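Local coordinates for protein N-isopropylammelide isopropylaminohydrolase (Burkholderia multivorans ATCC 17616, PDB 6NBO) that belongs to the amidohydrolase family of TIM-barrel enzymes and holds zinc ions in its metal site, at residues 65-70 with 157-162; 122-127 with 214-219. One frame throughout, in Å; residues are numbered along the deposited sequence.

Contact 1. Residues 65-70 with 157-162; sequences HTHLDK and VAFPQS. With ZN (zinc ion), chain B.
The imidazole of His67 and the phenyl ring of Phe159 meet obliquely, with centroids 5.7 Å apart and planes inclined at 56°. Phe159 CD2 lies at the edge of the imidazole, near its plane, where it approaches His67 CE1 to 4.0 Å. One face of the phenyl ring is taken by its own chain: CA of Gln161 sits above it, displaced toward the rim, because the backbone turns back through an inverse gamma turn centred on Pro160. The neighbouring corner of the imidazole faces the metal. His67 NE2 binds the zinc ion at 2.3 Å and His65 NE2 binds it at 2.1 Å, and His218 and Asp304 complete the site. This is the His-X-His signature of amidohydrolases, set at the end of the first barrel strand. His65 ND1, on the far side of its ring from the metal-binding NE2, is hydrogen-bonded to Ser249. The metal-binding imidazole of His67 thus has a hydrocarbon contact, the phenyl ring of Phe159, on CE1 next to the ligating NE2.

Further out, a polar pair joins the two segments. In the modelled conformer of Gln161, one of two, Lys70 NZ donates to Gln161 OE1 at 2.8 Å, lying in the carbonyl plane on a lone pair, with a C=O...N angle of 134°; this link may therefore be only partly occupied. The lysine chain is extended until a bend at its last torsion (chi4 -73°) turns the amine toward the amide, and the two side chains cross nearly at right angles. The same amine forms salt bridges with Glu93 and Asp128, so two carboxylates, joined by the amide oxygen in this conformer of Gln161, grip it. The two acidic partners would probably favour the charged form of the lysine.

Contact 2. Residues 122-127 with 214-219; sequences RIRTHV and GLDLHL. With ZN (zinc ion), chain B; EDO (1,2-ethanediol), chain K.
His218 presents its edge to a face of the His126 ring in a T-shaped pair, centroids 4.5 Å apart and planes at 82°. The leading atom, His218 CE1, stands over the rim of that face, 3.2 Å from His126 ND1, while His218 NE2 binds the zinc ion at 2.3 Å.

Asp216 approaches His126 differently: its OD1 lies at the ring's edge, with the carboxylate almost perpendicular to the imidazole. Arg124 comes from the direction opposite to Asp216 and forms a salt bridge, NH1 to OD2 at 3.0 Å with an N-H...O angle of 157°. The oxygen is met on its anti side, somewhat out of the carboxylate plane, by an N-H in the guanidinium plane; the bend at chi3 (-72°) turns the arginine's end to this position. Gln155 holds NE, Thr247 also bonds NH1, and Ser249 takes Asp216 OD1. A water bridges His126 NE2 (2.8 Å) and Asp216 OD2 (2.7 Å).

Strands 120-128 and 215-219 thus face each other across the barrel interior through a buried, charge-compensated network; the arginine probably stabilises the carboxylate's negative charge close to the metal site.

Contacts 1 and 2 lie with their centres about 7 Å apart, and both contribute ligands to the same zinc ion, one of two in the structure, with His65 NE2 and His218 NE2 3.1 Å from each other around it. The side chains of His67 and His218 lie about 5 Å and 4 Å from the second zinc ion. The backbone unites the contacts as well. Strand 120-128 runs between strands 56-66 and 153-159 in the barrel, and Val157 N to Thr125 O and Phe159 N to Val127 O, each 2.8 Å, are probable hydrogen bonds. Phe159 of contact 1 stacks on the His218 ring of contact 2. Together they illustrate how an amidohydrolase barrel assembles its metal site from strands distant in sequence.

Contact 1. Residues 65-70 with 157-162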
loop_
_atom_site.group_PDB
_atom_site.type_symbol
_atom_site.label_atom_id
_atom_site.label_comp_id
_atom_site.label_asym_id
_atom_site.label_seq_id
_atom_site.Cartn_x
_atom_site.Cartn_y
_atom_site.Cartn_z
ATOM N N HIS A 65 -1.068 1.662 -0.786
ATOM C CA HIS A 65 -1.656 2.524 -1.814
ATOM C C HIS A 65 -0.931 3.859 -1.822
ATOM O O HIS A 65 -1.183 4.713 -0.969
ATOM C CB HIS A 65 -3.154 2.753 -1.584
ATOM C CG HIS A 65 -3.852 3.543 -2.663
ATOM N ND1 HIS A 65 -4.912 3.040 -3.386
ATOM C CD2 HIS A 65 -3.681 4.820 -3.093
ATOM C CE1 HIS A 65 -5.356 3.964 -4.224
ATOM N NE2 HIS A 65 -4.617 5.049 -4.074
ATOM N N THR A 66 -0.038 4.059 -2.778
ATOM C CA THR A 66 0.502 5.393 -2.994
ATOM C C THR A 66 0.638 5.605 -4.499
ATOM O O THR A 66 0.206 4.771 -5.308
ATOM C CB THR A 66 1.819 5.582 -2.228
ATOM O OG1 THR A 66 2.172 6.975 -2.251
ATOM C CG2 THR A 66 2.961 4.751 -2.851
ATOM N N HIS A 67 1.241 6.750 -4.874
ATOM C CA HIS A 67 1.388 7.171 -6.266
ATOM C C HIS A 67 2.831 7.673 -6.386
ATOM O O HIS A 67 3.075 8.879 -6.369
ATOM C CB HIS A 67 0.367 8.253 -6.653
ATOM C CG HIS A 67 -1.059 7.787 -6.653
ATOM N ND1 HIS A 67 -1.682 7.307 -7.781
ATOM C CD2 HIS A 67 -1.981 7.723 -5.658
ATOM C CE1 HIS A 67 -2.933 6.985 -7.492
ATOM N NE2 HIS A 67 -3.133 7.212 -6.206
ATOM N N LEU A 68 3.780 6.731 -6.506
ATOM C CA LEU A 68 5.197 7.093 -6.482
ATOM C C LEU A 68 5.577 7.941 -7.686
ATOM O O LEU A 68 6.544 8.713 -7.620
ATOM C CB LEU A 68 6.093 5.848 -6.452
ATOM C CG LEU A 68 6.094 4.911 -5.238
ATOM C CD1 LEU A 68 6.998 3.715 -5.491
ATOM C CD2 LEU A 68 6.494 5.641 -3.971
ATOM N N ASP A 69 4.853 7.794 -8.798
ATOM C CA ASP A 69 5.201 8.551 -9.993
ATOM C C ASP A 69 4.893 10.036 -9.833
ATOM O O ASP A 69 5.524 10.864 -10.496
ATOM C CB ASP A 69 4.477 7.976 -11.222
ATOM C CG ASP A 69 2.944 8.000 -11.095
ATOM O OD1 ASP A 69 2.415 7.751 -9.983
ATOM O OD2 ASP A 69 2.274 8.252 -12.122
ATOM N N LYS A 70 3.938 10.393 -8.969
ATOM C CA LYS A 70 3.444 11.767 -8.880
ATOM C C LYS A 70 4.205 12.624 -7.877
ATOM O O LYS A 70 4.078 13.855 -7.916
ATOM C CB LYS A 70 1.970 11.799 -8.449
ATOM C CG LYS A 70 0.921 11.171 -9.363
ATOM C CD LYS A 70 -0.435 11.266 -8.641
ATOM C CE LYS A 70 -1.547 10.460 -9.307
ATOM N NZ LYS A 70 -2.038 11.069 -10.576
ATOM N N VAL A 157 0.347 -0.815 -10.091
ATOM C CA VAL A 157 -0.995 -0.794 -10.663
ATOM C C VAL A 157 -1.002 0.194 -11.825
ATOM O O VAL A 157 -0.732 1.385 -11.631
ATOM C CB VAL A 157 -2.049 -0.383 -9.621
ATOM C CG1 VAL A 157 -3.455 -0.555 -10.215
ATOM C CG2 VAL A 157 -1.900 -1.186 -8.338
ATOM N N ALA A 158 -1.344 -0.278 -13.024
ATOM C CA ALA A 158 -1.439 0.596 -14.199
ATOM C C ALA A 158 -2.741 1.386 -14.117
ATOM O O ALA A 158 -3.821 0.820 -14.315
ATOM C CB ALA A 158 -1.379 -0.235 -15.480
ATOM N N PHE A 159 -2.646 2.693 -13.848
ATOM C CA PHE A 159 -3.797 3.506 -13.438
ATOM C C PHE A 159 -4.184 4.522 -14.513
ATOM O O PHE A 159 -3.475 5.525 -14.699
ATOM C CB PHE A 159 -3.468 4.218 -12.120
ATOM C CG PHE A 159 -4.571 5.104 -11.588
ATOM C CD1 PHE A 159 -5.870 4.621 -11.452
ATOM C CD2 PHE A 159 -4.297 6.407 -11.188
ATOM C CE1 PHE A 159 -6.887 5.430 -10.955
ATOM C CE2 PHE A 159 -5.304 7.225 -10.689
ATOM C CZ PHE A 159 -6.609 6.731 -10.579
ATOM N N PRO A 160 -5.297 4.328 -15.233
ATOM C CA PRO A 160 -5.751 5.322 -16.237
ATOM C C PRO A 160 -6.437 6.490 -15.533
ATOM O O PRO A 160 -7.668 6.606 -15.474
ATOM C CB PRO A 160 -6.700 4.502 -17.111
ATOM C CG PRO A 160 -7.341 3.523 -16.105
ATOM C CD PRO A 160 -6.230 3.187 -15.108
ATOM N N GLN A 161 -5.590 7.395 -15.016
ATOM C CA GLN A 161 -6.047 8.433 -14.096
ATOM C C GLN A 161 -7.156 9.290 -14.694
ATOM O O GLN A 161 -8.061 9.717 -13.973
ATOM C CB GLN A 161 -4.856 9.302 -13.668
ATOM C CG GLN A 161 -5.205 10.656 -13.041
ATOM C CD GLN A 161 -5.646 10.554 -11.590
ATOM O OE1 GLN A 161 -4.839 10.706 -10.671
ATOM N NE2 GLN A 161 -6.933 10.305 -11.378
ATOM N N SER A 162 -7.119 9.539 -16.000
ATOM C CA SER A 162 -8.121 10.378 -16.640
ATOM C C SER A 162 -9.197 9.579 -17.362
ATOM O O SER A 162 -9.961 10.163 -18.136
ATOM C CB SER A 162 -7.447 11.345 -17.613
ATOM O OG SER A 162 -6.749 10.624 -18.607
HETATM ZN ZN ZN B . -5.040 6.814 -5.061
#

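Contact 2. Residues 122-127 with 214-219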
loop_
_atom_site.group_PDB
_atom_site.type_symbol
_atom_site.label_atom_id
_atom_site.label_comp_id
_atom_site.label_asym_id
_atom_site.label_seq_id
_atom_site.Cartn_x
_atom_site.Cartn_y
_atom_site.Cartn_z
ATOM N N ARG A 122 7.685 -3.073 1.504
ATOM C CA ARG A 122 6.734 -3.535 0.507
ATOM C C ARG A 122 5.806 -2.379 0.167
ATOM O O ARG A 122 5.231 -1.763 1.068
ATOM C CB ARG A 122 5.945 -4.728 1.038
ATOM C CG ARG A 122 6.864 -5.874 1.481
ATOM C CD ARG A 122 6.155 -7.154 1.539
ATOM N NE ARG A 122 6.836 -8.148 2.367
ATOM C CZ ARG A 122 6.883 -9.435 2.052
ATOM N NH1 ARG A 122 6.337 -9.841 0.915
ATOM N NH2 ARG A 122 7.470 -10.311 2.857
ATOM N N ILE A 123 5.661 -2.084 -1.125
ATOM C CA ILE A 123 4.880 -0.933 -1.580
ATOM C C ILE A 123 3.996 -1.353 -2.743
ATOM O O ILE A 123 4.486 -1.941 -3.712
ATOM C CB ILE A 123 5.781 0.234 -2.025
ATOM C CG1 ILE A 123 6.769 0.644 -0.918
ATOM C CG2 ILE A 123 4.911 1.400 -2.538
ATOM C CD1 ILE A 123 7.697 1.827 -1.328
ATOM N N ARG A 124 2.704 -1.035 -2.662
ATOM C CA ARG A 124 1.827 -1.052 -3.829
ATOM C C ARG A 124 1.636 0.378 -4.312
ATOM O O ARG A 124 1.103 1.223 -3.581
ATOM C CB ARG A 124 0.463 -1.684 -3.524
ATOM C CG ARG A 124 -0.500 -1.594 -4.734
ATOM C CD ARG A 124 -1.829 -2.337 -4.492
ATOM N NE ARG A 124 -1.642 -3.781 -4.504
ATOM C CZ ARG A 124 -2.631 -4.664 -4.487
ATOM N NH1 ARG A 124 -3.895 -4.250 -4.482
ATOM N NH2 ARG A 124 -2.350 -5.965 -4.481
ATOM N N THR A 125 2.071 0.655 -5.532
ATOM C CA THR A 125 1.931 1.988 -6.089
ATOM C C THR A 125 1.092 1.927 -7.351
ATOM O O THR A 125 1.210 1.001 -8.159
ATOM C CB THR A 125 3.280 2.651 -6.411
ATOM O OG1 THR A 125 3.046 3.996 -6.862
ATOM C CG2 THR A 125 4.039 1.881 -7.504
ATOM N N HIS A 126 0.222 2.905 -7.487
ATOM C CA HIS A 126 -0.419 3.171 -8.756
ATOM C C HIS A 126 0.513 4.053 -9.573
ATOM O O HIS A 126 1.320 4.803 -9.021
ATOM C CB HIS A 126 -1.778 3.830 -8.514
ATOM C CG HIS A 126 -2.696 2.968 -7.691
ATOM N ND1 HIS A 126 -3.830 2.381 -8.206
ATOM C CD2 HIS A 126 -2.616 2.560 -6.401
ATOM C CE1 HIS A 126 -4.413 1.649 -7.272
ATOM N NE2 HIS A 126 -3.699 1.742 -6.164
ATOM N N VAL A 127 0.457 3.897 -10.890
ATOM C CA VAL A 127 1.272 4.695 -11.803
ATOM C C VAL A 127 0.367 5.138 -12.938
ATOM O O VAL A 127 -0.353 4.316 -13.509
ATOM C CB VAL A 127 2.473 3.904 -12.356
ATOM C CG1 VAL A 127 3.252 4.763 -13.350
ATOM C CG2 VAL A 127 3.379 3.437 -11.217
ATOM N N GLY A 214 -4.860 -9.321 -11.522
ATOM C CA GLY A 214 -5.858 -8.731 -10.666
ATOM C C GLY A 214 -6.065 -7.261 -10.971
ATOM O O GLY A 214 -5.415 -6.669 -11.837
ATOM N N LEU A 215 -6.996 -6.660 -10.226
ATOM C CA LEU A 215 -7.345 -5.255 -10.386
ATOM C C LEU A 215 -7.382 -4.571 -9.029
ATOM O O LEU A 215 -7.703 -5.189 -8.008
ATOM C CB LEU A 215 -8.712 -5.066 -11.063
ATOM C CG LEU A 215 -8.873 -5.722 -12.433
ATOM C CD1 LEU A 215 -9.510 -7.101 -12.288
ATOM C CD2 LEU A 215 -9.697 -4.825 -13.308
ATOM N N ASP A 216 -7.045 -3.284 -9.033
ATOM C CA ASP A 216 -7.173 -2.432 -7.853
ATOM C C ASP A 216 -7.813 -1.146 -8.352
ATOM O O ASP A 216 -7.163 -0.360 -9.048
ATOM C CB ASP A 216 -5.811 -2.174 -7.190
ATOM C CG ASP A 216 -5.908 -1.358 -5.908
ATOM O OD1 ASP A 216 -6.789 -0.482 -5.803
ATOM O OD2 ASP A 216 -5.086 -1.589 -4.992
ATOM N N LEU A 217 -9.074 -0.928 -7.987
ATOM C CA LEU A 217 -9.908 0.101 -8.596
ATOM C C LEU A 217 -10.159 1.227 -7.601
ATOM O O LEU A 217 -10.585 0.970 -6.476
ATOM C CB LEU A 217 -11.237 -0.509 -9.069
ATOM C CG LEU A 217 -11.074 -1.663 -10.060
ATOM C CD1 LEU A 217 -12.408 -2.325 -10.337
ATOM C CD2 LEU A 217 -10.428 -1.172 -11.361
ATOM N N HIS A 218 -9.876 2.470 -8.015
ATOM C CA HIS A 218 -10.256 3.648 -7.241
ATOM C C HIS A 218 -11.768 3.835 -7.319
ATOM O O HIS A 218 -12.316 4.004 -8.410
ATOM C CB HIS A 218 -9.574 4.909 -7.792
ATOM C CG HIS A 218 -8.129 5.062 -7.423
ATOM N ND1 HIS A 218 -7.150 4.206 -7.875
ATOM C CD2 HIS A 218 -7.491 6.010 -6.688
ATOM C CE1 HIS A 218 -5.971 4.604 -7.419
ATOM N NE2 HIS A 218 -6.153 5.698 -6.697
ATOM N N LEU A 219 -12.451 3.857 -6.177
ATOM C CA LEU A 219 -13.891 4.093 -6.170
ATOM C C LEU A 219 -14.157 5.270 -5.240
ATOM O O LEU A 219 -14.282 5.086 -4.024
ATOM C CB LEU A 219 -14.672 2.843 -5.744
ATOM C CG LEU A 219 -16.183 3.004 -5.966
ATOM C CD1 LEU A 219 -16.493 3.261 -7.448
ATOM C CD2 LEU A 219 -16.967 1.805 -5.459
HETATM ZN ZN ZN B . -5.040 6.814 -5.061
HETATM C C1 EDO K . -2.411 -10.614 -9.116
HETATM O O1 EDO K . -2.580 -10.696 -10.526
HETATM C C2 EDO K . -3.740 -10.698 -8.391
HETATM O O2 EDO K . -3.464 -10.376 -7.029
HETATM O O HOH W 1 -5.996 -6.352 -6.316
HETATM O O HOH W 2 -3.936 0.397 -3.664
#